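Local coordinates for obscurin (PDB 2YZ8), which is a giant muscle protein built largely of immunoglobulin-like domains and probably has a structural role in muscle, at residues S75-C80 with S88-V93. Sequence-based numbering, arbitrary orientation.
Sequences SGRYSC and SATLTV
Arg77 NH1 donates to Ser88 OG at 3.0 Å, the hydroxyl lying exactly in the guanidinium plane, while Thr90 CG2 sits over one face of that group, 3.3 Å from NH2. The chain is extended at first, and the bend at chi3 (-61°) turns the guanidinium across toward 88-93. Ser88 OG also pairs with Ser79 OG at 2.9 Å, so one hydroxyl joins two side chains of the neighbouring strand. On the other face of the sheet Tyr78 crosses Leu91, with CE2 3.6 Å from Leu91 CD2. Between the two faces run four backbone hydrogen bonds: Gly76 and Leu91 exchange one pair, the Leu91 N to Gly76 O bond being almost straight (2.8 Å, 176°), and Tyr78 and Ala89 exchange the other. Gly76 adopts backbone angles at which a CB would collide with the preceding carbonyl. Farther out, Tyr78 OH bonds to Asp74 O, and the ring packs on Leu28, Leu65 and Val67 of the facing sheet; Leu91 meets Ala26 there. A leucine here lacks the ring and its hydroxyl, and would probably leave Asp74 O without that mate and open a gap beside Leu91 CD2. Strands 76-82 and 85-94 form the antiparallel F-G hairpin of an I-set immunoglobulin sandwich, and Tyr78, bonded back to the turn before its strand, makes the tyrosine corner characteristic of this fold.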
loop_
_atom_site.group_PDB
_atom_site.type_symbol
_atom_site.label_atom_id
_atom_site.label_comp_id
_atom_site.label_asym_id
_atom_site.label_seq_id
_atom_site.Cartn_x
_atom_site.Cartn_y
_atom_site.Cartn_z
ATOM N N SER A 75 -11.318 2.887 1.368
ATOM C CA SER A 75 -11.099 1.763 2.268
ATOM C C SER A 75 -11.247 0.442 1.517
ATOM O O SER A 75 -11.916 0.378 0.479
ATOM C CB SER A 75 -12.065 1.826 3.457
ATOM O OG SER A 75 -13.379 1.479 3.069
ATOM N N GLY A 76 -10.625 -0.606 2.050
ATOM C CA GLY A 76 -10.706 -1.947 1.470
ATOM C C GLY A 76 -9.343 -2.612 1.453
ATOM O O GLY A 76 -8.419 -2.192 2.161
ATOM N N ARG A 77 -9.200 -3.630 0.615
ATOM C CA ARG A 77 -7.970 -4.398 0.557
ATOM C C ARG A 77 -6.948 -3.853 -0.451
ATOM O O ARG A 77 -7.257 -3.653 -1.633
ATOM C CB ARG A 77 -8.287 -5.857 0.235
ATOM C CG ARG A 77 -7.041 -6.729 0.154
ATOM C CD ARG A 77 -7.405 -8.190 0.279
ATOM N NE ARG A 77 -8.041 -8.505 1.557
ATOM C CZ ARG A 77 -7.385 -8.772 2.684
ATOM N NH1 ARG A 77 -6.057 -8.759 2.719
ATOM N NH2 ARG A 77 -8.066 -9.057 3.784
ATOM N N TYR A 78 -5.728 -3.634 0.033
ATOM C CA TYR A 78 -4.613 -3.268 -0.821
ATOM C C TYR A 78 -3.565 -4.371 -0.799
ATOM O O TYR A 78 -3.454 -5.108 0.180
ATOM C CB TYR A 78 -3.983 -1.968 -0.334
ATOM C CG TYR A 78 -4.852 -0.752 -0.522
ATOM C CD1 TYR A 78 -4.660 0.100 -1.616
ATOM C CD2 TYR A 78 -5.846 -0.427 0.407
ATOM C CE1 TYR A 78 -5.451 1.224 -1.796
ATOM C CE2 TYR A 78 -6.638 0.691 0.240
ATOM C CZ TYR A 78 -6.436 1.514 -0.861
ATOM O OH TYR A 78 -7.221 2.617 -1.032
ATOM N N SER A 79 -2.787 -4.467 -1.878
ATOM C CA SER A 79 -1.781 -5.514 -2.005
ATOM C C SER A 79 -0.542 -4.982 -2.699
ATOM O O SER A 79 -0.622 -4.033 -3.483
ATOM C CB SER A 79 -2.330 -6.695 -2.799
ATOM O OG SER A 79 -3.463 -7.248 -2.150
ATOM N N CYS A 80 0.598 -5.599 -2.400
ATOM C CA CYS A 80 1.853 -5.284 -3.081
ATOM C C CYS A 80 2.415 -6.580 -3.636
ATOM O O CYS A 80 2.308 -7.636 -2.996
ATOM C CB CYS A 80 2.853 -4.616 -2.137
ATOM S SG CYS A 80 4.314 -3.930 -2.986
ATOM N N SER A 88 -0.602 -8.541 1.373
ATOM C CA SER A 88 -1.902 -7.882 1.330
ATOM C C SER A 88 -2.430 -7.550 2.727
ATOM O O SER A 88 -2.185 -8.295 3.666
ATOM C CB SER A 88 -2.905 -8.788 0.609
ATOM O OG SER A 88 -4.171 -8.177 0.525
ATOM N N ALA A 89 -3.155 -6.434 2.845
ATOM C CA ALA A 89 -3.802 -6.042 4.102
ATOM C C ALA A 89 -5.014 -5.155 3.810
ATOM O O ALA A 89 -5.236 -4.762 2.668
ATOM C CB ALA A 89 -2.802 -5.313 5.009
ATOM N N THR A 90 -5.786 -4.821 4.839
ATOM C CA THR A 90 -6.940 -3.950 4.648
ATOM C C THR A 90 -6.754 -2.578 5.282
ATOM O O THR A 90 -6.116 -2.434 6.329
ATOM C CB THR A 90 -8.249 -4.559 5.192
ATOM O OG1 THR A 90 -8.108 -4.820 6.592
ATOM C CG2 THR A 90 -8.598 -5.846 4.462
ATOM N N LEU A 91 -7.332 -1.579 4.631
ATOM C CA LEU A 91 -7.395 -0.233 5.154
ATOM C C LEU A 91 -8.819 0.053 5.606
ATOM O O LEU A 91 -9.754 -0.063 4.818
ATOM C CB LEU A 91 -6.966 0.759 4.070
ATOM C CG LEU A 91 -7.165 2.269 4.263
ATOM C CD1 LEU A 91 -6.493 2.793 5.533
ATOM C CD2 LEU A 91 -6.637 3.002 3.036
ATOM N N THR A 92 -8.981 0.403 6.879
ATOM C CA THR A 92 -10.282 0.792 7.420
ATOM C C THR A 92 -10.288 2.306 7.595
ATOM O O THR A 92 -9.345 2.879 8.144
ATOM C CB THR A 92 -10.584 0.063 8.761
ATOM O OG1 THR A 92 -10.640 -1.346 8.525
ATOM C CG2 THR A 92 -11.923 0.508 9.376
ATOM N N VAL A 93 -11.344 2.953 7.103
ATOM C CA VAL A 93 -11.473 4.404 7.224
ATOM C C VAL A 93 -12.569 4.732 8.228
ATOM O O VAL A 93 -13.691 4.214 8.133
ATOM C CB VAL A 93 -11.721 5.077 5.849
ATOM C CG1 VAL A 93 -11.980 6.585 6.009
ATOM C CG2 VAL A 93 -10.516 4.838 4.933
#